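Local coordinates for oxidoreductase, 2OG-Fe oxygenase family protein, putative, expressed (Oryza sativa subsp. japonica, PDB 5XOI), which probably acts as an iron(II)- and 2-oxoglutarate-dependent dioxygenase of the AlkB family, this chain being its oxygenase domain, at residues D24-I29 with D215-R220; T163-Y168 with G200-K205. All blocks are in the same frame, centred on the assembly; numbering follows the deposited sequence.

Contact 1: D24-I29 with D215-R220; sequences DQVDII and DEAKLR
Val26 and Ala217 mark the nearest approach of two backbones, 5.3 Å from CA to CA, where the helix of residues 24-29 meets the last turn of a short helix and the loop that follows it, with no hydrogen bond between the two segments. The contact is carried by aliphatic groups. Ile29 presses its CG2 methyl on Ala217 CB at 3.7 Å, and Val26 brings CG1 to that same CB at 4.3 Å, so the small alanine side chain is met by two branched neighbours one helical turn apart. With chi1 of -61°, Ile29 turns CG2 to the side facing away from its own backbone N and toward the alanine. Its other branch reaches farther along: CD1 lies 4.0 Å from Leu219 CG, the two side chains crossing at about a right angle. Val26 CG2 lies beside Glu216 OE1 at 3.9 Å, but that oxygen is hydrogen-bonded to His22. Beyond Ala217 the chain leaves the helix through Lys218, whose positive phi of 51° marks the turn after which Leu219 meets Ile29, while Lys218 NZ closes on Asp215 O at 2.8 Å. Gln33 donates to Ala217 O at this helix end, and Ile28 and Ile29 also touch strand 155-161. This is apolar packing of a helix against a second helix's end and the loop leaving it, beside the major sheet of the double-stranded beta-helix fold of 2-oxoglutarate oxygenases.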
loop_
_atom_site.group_PDB
_atom_site.type_symbol
_atom_site.label_atom_id
_atom_site.label_comp_id
_atom_site.label_asym_id
_atom_site.label_seq_id
_atom_site.Cartn_x
_atom_site.Cartn_y
_atom_site.Cartn_z
ATOM N N ASP A 24 5.101 16.117 2.259
ATOM C CA ASP A 24 4.859 15.018 1.334
ATOM C C ASP A 24 3.483 14.406 1.547
ATOM O O ASP A 24 2.809 14.061 0.573
ATOM C CB ASP A 24 5.936 13.951 1.477
ATOM C CG ASP A 24 7.280 14.438 0.999
ATOM O OD1 ASP A 24 7.296 15.368 0.160
ATOM O OD2 ASP A 24 8.304 13.900 1.458
ATOM N N GLN A 25 3.062 14.241 2.806
ATOM C CA GLN A 25 1.711 13.747 3.073
ATOM C C GLN A 25 0.672 14.698 2.498
ATOM O O GLN A 25 -0.298 14.277 1.855
ATOM C CB GLN A 25 1.497 13.570 4.578
ATOM C CG GLN A 25 2.238 12.400 5.200
ATOM C CD GLN A 25 1.803 12.134 6.628
ATOM O OE1 GLN A 25 0.621 11.898 6.902
ATOM N NE2 GLN A 25 2.759 12.173 7.553
ATOM N N VAL A 26 0.857 15.998 2.719
ATOM C CA VAL A 26 -0.079 16.961 2.150
ATOM C C VAL A 26 -0.068 16.874 0.633
ATOM O O VAL A 26 -1.123 16.873 -0.014
ATOM C CB VAL A 26 0.254 18.378 2.637
ATOM C CG1 VAL A 26 -0.686 19.391 1.988
ATOM C CG2 VAL A 26 0.164 18.429 4.146
ATOM N N ASP A 27 1.126 16.783 0.045
ATOM C CA ASP A 27 1.242 16.730 -1.405
ATOM C C ASP A 27 0.597 15.468 -1.956
ATOM O O ASP A 27 -0.045 15.505 -3.012
ATOM C CB ASP A 27 2.719 16.802 -1.800
ATOM C CG ASP A 27 2.928 16.856 -3.298
ATOM O OD1 ASP A 27 2.201 17.601 -3.985
ATOM O OD2 ASP A 27 3.847 16.165 -3.784
ATOM N N ILE A 28 0.753 14.347 -1.246
ATOM C CA ILE A 28 0.189 13.083 -1.712
ATOM C C ILE A 28 -1.333 13.155 -1.707
ATOM O O ILE A 28 -1.984 12.753 -2.674
ATOM C CB ILE A 28 0.703 11.906 -0.863
ATOM C CG1 ILE A 28 2.174 11.618 -1.177
ATOM C CG2 ILE A 28 -0.131 10.656 -1.129
ATOM C CD1 ILE A 28 2.880 10.854 -0.081
ATOM N N ILE A 29 -1.914 13.690 -0.626
ATOM C CA ILE A 29 -3.365 13.860 -0.551
ATOM C C ILE A 29 -3.848 14.782 -1.659
ATOM O O ILE A 29 -4.813 14.476 -2.367
ATOM C CB ILE A 29 -3.782 14.406 0.828
ATOM C CG1 ILE A 29 -3.397 13.439 1.959
ATOM C CG2 ILE A 29 -5.291 14.746 0.833
ATOM C CD1 ILE A 29 -4.166 12.141 1.955
ATOM N N ASP A 215 -6.476 19.422 8.403
ATOM C CA ASP A 215 -6.659 20.856 8.194
ATOM C C ASP A 215 -5.944 21.337 6.939
ATOM O O ASP A 215 -6.517 22.077 6.135
ATOM C CB ASP A 215 -6.143 21.632 9.407
ATOM C CG ASP A 215 -7.167 21.746 10.521
ATOM O OD1 ASP A 215 -8.252 21.131 10.418
ATOM O OD2 ASP A 215 -6.876 22.453 11.508
ATOM N N GLU A 216 -4.675 20.960 6.770
ATOM C CA GLU A 216 -3.912 21.505 5.653
ATOM C C GLU A 216 -4.310 20.859 4.334
ATOM O O GLU A 216 -4.385 21.541 3.306
ATOM C CB GLU A 216 -2.416 21.343 5.909
ATOM C CG GLU A 216 -1.918 22.154 7.099
ATOM C CD GLU A 216 -0.427 22.026 7.314
ATOM O OE1 GLU A 216 0.279 21.667 6.343
ATOM O OE2 GLU A 216 0.035 22.293 8.449
ATOM N N ALA A 217 -4.583 19.556 4.340
ATOM C CA ALA A 217 -4.931 18.828 3.125
ATOM C C ALA A 217 -6.431 18.757 2.874
ATOM O O ALA A 217 -6.840 18.233 1.830
ATOM C CB ALA A 217 -4.359 17.404 3.176
ATOM N N LYS A 218 -7.250 19.277 3.787
ATOM C CA LYS A 218 -8.713 19.172 3.699
ATOM C C LYS A 218 -9.143 17.723 3.467
ATOM O O LYS A 218 -9.921 17.406 2.558
ATOM C CB LYS A 218 -9.267 20.097 2.609
ATOM C CG LYS A 218 -8.989 21.582 2.847
ATOM C CD LYS A 218 -9.372 22.000 4.268
ATOM C CE LYS A 218 -8.894 23.414 4.590
ATOM N NZ LYS A 218 -8.780 23.649 6.067
ATOM N N LEU A 219 -8.629 16.837 4.318
ATOM C CA LEU A 219 -8.856 15.404 4.185
ATOM C C LEU A 219 -10.214 15.015 4.755
ATOM O O LEU A 219 -10.540 15.363 5.891
ATOM C CB LEU A 219 -7.757 14.634 4.920
ATOM C CG LEU A 219 -7.120 13.382 4.321
ATOM C CD1 LEU A 219 -6.778 12.433 5.460
ATOM C CD2 LEU A 219 -8.007 12.695 3.289
ATOM N N ARG A 220 -10.990 14.263 3.977
ATOM C CA ARG A 220 -12.270 13.760 4.457
ATOM C C ARG A 220 -12.051 12.612 5.442
ATOM O O ARG A 220 -10.979 12.001 5.459
ATOM C CB ARG A 220 -13.117 13.281 3.287
ATOM C CG ARG A 220 -12.472 12.169 2.512
ATOM C CD ARG A 220 -13.235 11.892 1.224
ATOM N NE ARG A 220 -14.568 11.355 1.482
ATOM C CZ ARG A 220 -15.303 10.731 0.569
ATOM N NH1 ARG A 220 -14.828 10.567 -0.657
ATOM N NH2 ARG A 220 -16.510 10.272 0.883
#

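Contact 2: T163-Y168 with G200-K205; sequences TAEFLY and GVSRIK
The Phe166 ring has Val201 CG2 at its edge, near the ring plane and 4.3 Å from CD1, while Gly200 O approaches the same CD1 obliquely at 3.3 Å; with CG anti to the backbone N (chi1 -178°), the ring leans toward strand 200-205. On the side of the sheet that carries Phe166, Ala164 CB touches Val201 CG1 and Ile204 CD1. The carboxylate of Glu165 stands on the other face of the sheet. Lys205 NZ meets OE2 from above the carboxylate plane, 45° out of it, in a salt bridge modelled at a doubtfully short 2.5 Å. Arg203 runs alongside Glu165, its guanidinium nearly parallel to the carboxylate, yet NE stays 4.4 Å from OE2 with no N-H aimed at it, so any attraction is probably of charge only. Strands 163-168 and 200-205 are antiparallel neighbours in the minor sheet of the double-stranded beta-helix, broken by a beta bulge in which Ser202 and Arg203 together face Glu165. Glu165 N donates to Arg203 O at 2.8 Å, and Glu165 O accepts from Ser202 N at 2.9 Å. Ser202 OG, turned by a chi1 of 56° to lie between its backbone N and carbonyl carbon, reaches that oxygen too, from above the carbonyl plane at 3.3 Å. Leu167 CD1 lies against this hydroxyl. Replacing Glu165 with an alanine would probably leave the Lys205 ammonium without this charged mate and set the Arg203 side chain freer to turn. Past the bulge, Leu167 and Gly200 exchange a reciprocal pair of backbone hydrogen bonds, Leu167 N to Gly200 O being 2.9 Å.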
loop_
_atom_site.group_PDB
_atom_site.type_symbol
_atom_site.label_atom_id
_atom_site.label_comp_id
_atom_site.label_asym_id
_atom_site.label_seq_id
_atom_site.Cartn_x
_atom_site.Cartn_y
_atom_site.Cartn_z
ATOM N N THR A 163 -5.973 5.759 11.165
ATOM C CA THR A 163 -5.196 4.540 11.353
ATOM C C THR A 163 -5.976 3.318 10.883
ATOM O O THR A 163 -7.190 3.219 11.102
ATOM C CB THR A 163 -4.844 4.401 12.830
ATOM O OG1 THR A 163 -4.044 5.524 13.228
ATOM C CG2 THR A 163 -4.101 3.079 13.108
ATOM N N ALA A 164 -5.278 2.386 10.230
ATOM C CA ALA A 164 -5.847 1.090 9.877
ATOM C C ALA A 164 -5.317 0.021 10.819
ATOM O O ALA A 164 -4.142 0.040 11.179
ATOM C CB ALA A 164 -5.491 0.696 8.445
ATOM N N GLU A 165 -6.189 -0.906 11.217
ATOM C CA GLU A 165 -5.772 -2.156 11.838
ATOM C C GLU A 165 -5.478 -3.133 10.700
ATOM O O GLU A 165 -6.387 -3.510 9.955
ATOM C CB GLU A 165 -6.857 -2.670 12.789
ATOM C CG GLU A 165 -7.086 -1.721 13.970
ATOM C CD GLU A 165 -8.122 -2.211 14.977
ATOM O OE1 GLU A 165 -8.315 -3.440 15.112
ATOM O OE2 GLU A 165 -8.730 -1.354 15.658
ATOM N N PHE A 166 -4.205 -3.503 10.537
ATOM C CA PHE A 166 -3.721 -4.259 9.381
ATOM C C PHE A 166 -3.418 -5.684 9.824
ATOM O O PHE A 166 -2.665 -5.892 10.781
ATOM C CB PHE A 166 -2.476 -3.579 8.792
ATOM C CG PHE A 166 -1.918 -4.240 7.554
ATOM C CD1 PHE A 166 -2.455 -3.972 6.297
ATOM C CD2 PHE A 166 -0.815 -5.088 7.637
ATOM C CE1 PHE A 166 -1.929 -4.550 5.156
ATOM C CE2 PHE A 166 -0.280 -5.671 6.482
ATOM C CZ PHE A 166 -0.840 -5.403 5.248
ATOM N N LEU A 167 -4.025 -6.663 9.148
ATOM C CA LEU A 167 -3.821 -8.068 9.471
ATOM C C LEU A 167 -2.813 -8.667 8.501
ATOM O O LEU A 167 -2.807 -8.319 7.314
ATOM C CB LEU A 167 -5.135 -8.855 9.379
ATOM C CG LEU A 167 -6.094 -8.914 10.572
ATOM C CD1 LEU A 167 -6.146 -7.635 11.374
ATOM C CD2 LEU A 167 -7.481 -9.301 10.085
ATOM N N TYR A 168 -1.983 -9.588 8.991
ATOM C CA TYR A 168 -1.067 -10.287 8.095
ATOM C C TYR A 168 -0.728 -11.667 8.648
ATOM O O TYR A 168 -0.667 -11.872 9.865
ATOM C CB TYR A 168 0.227 -9.488 7.855
ATOM C CG TYR A 168 1.009 -9.145 9.101
ATOM C CD1 TYR A 168 0.659 -8.048 9.888
ATOM C CD2 TYR A 168 2.122 -9.898 9.473
ATOM C CE1 TYR A 168 1.397 -7.720 11.032
ATOM C CE2 TYR A 168 2.859 -9.585 10.613
ATOM C CZ TYR A 168 2.492 -8.503 11.387
ATOM O OH TYR A 168 3.231 -8.206 12.518
ATOM N N GLY A 200 -4.738 -7.757 5.021
ATOM C CA GLY A 200 -5.963 -7.006 4.805
ATOM C C GLY A 200 -6.137 -5.949 5.874
ATOM O O GLY A 200 -5.264 -5.738 6.724
ATOM N N VAL A 201 -7.292 -5.289 5.827
ATOM C CA VAL A 201 -7.590 -4.182 6.733
ATOM C C VAL A 201 -8.862 -4.565 7.480
ATOM O O VAL A 201 -9.936 -4.680 6.873
ATOM C CB VAL A 201 -7.745 -2.843 5.995
ATOM C CG1 VAL A 201 -8.249 -1.769 6.964
ATOM C CG2 VAL A 201 -6.405 -2.389 5.409
ATOM N N SER A 202 -8.740 -4.810 8.788
ATOM C CA SER A 202 -9.900 -5.256 9.552
ATOM C C SER A 202 -10.751 -4.109 10.073
ATOM O O SER A 202 -11.937 -4.318 10.381
ATOM C CB SER A 202 -9.447 -6.129 10.719
ATOM O OG SER A 202 -8.524 -5.421 11.530
ATOM N N ARG A 203 -10.187 -2.908 10.165
ATOM C CA ARG A 203 -10.866 -1.793 10.808
ATOM C C ARG A 203 -10.113 -0.507 10.504
ATOM O O ARG A 203 -8.881 -0.509 10.425
ATOM C CB ARG A 203 -10.922 -2.018 12.322
ATOM C CG ARG A 203 -12.025 -1.314 13.054
ATOM C CD ARG A 203 -11.899 -1.663 14.537
ATOM N NE ARG A 203 -13.080 -1.298 15.315
ATOM C CZ ARG A 203 -13.496 -0.054 15.494
ATOM N NH1 ARG A 203 -12.833 0.945 14.937
ATOM N NH2 ARG A 203 -14.570 0.196 16.232
ATOM N N ILE A 204 -10.862 0.577 10.329
ATOM C CA ILE A 204 -10.316 1.927 10.328
ATOM C C ILE A 204 -10.660 2.539 11.681
ATOM O O ILE A 204 -11.820 2.490 12.108
ATOM C CB ILE A 204 -10.886 2.774 9.176
ATOM C CG1 ILE A 204 -10.728 2.079 7.807
ATOM C CG2 ILE A 204 -10.266 4.174 9.185
ATOM C CD1 ILE A 204 -9.283 1.832 7.371
ATOM N N LYS A 205 -9.658 3.088 12.367
ATOM C CA LYS A 205 -9.884 3.714 13.668
ATOM C C LYS A 205 -10.384 5.135 13.456
ATOM O O LYS A 205 -9.627 5.980 12.962
ATOM C CB LYS A 205 -8.594 3.735 14.503
ATOM C CG LYS A 205 -8.009 2.360 14.801
ATOM C CD LYS A 205 -6.774 2.490 15.696
ATOM C CE LYS A 205 -6.266 1.145 16.177
ATOM N NZ LYS A 205 -7.319 0.372 16.878
#

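The centres of the two contacts lie 21 Å apart, and their nearest atoms about 9 Å apart, so they do not touch. Along the chain, contact 2 is nested inside the loop closed by contact 1, and helix 211-217 is the next regular element after strand 198-205. Contact 2 borders the active site: between nearest atoms, the Phe166 side chain is about 6 Å from the bound manganese, held by His139, Asp141 and His199, and that of Val201 about 4 Å from a bound succinate. Arg223, a 2-oxoglutarate-binding residue, packs on contact 2, its side chain about 3 Å from that of Ala164 at the nearest atoms, but stays about 7 Å from that of Leu219 in contact 1.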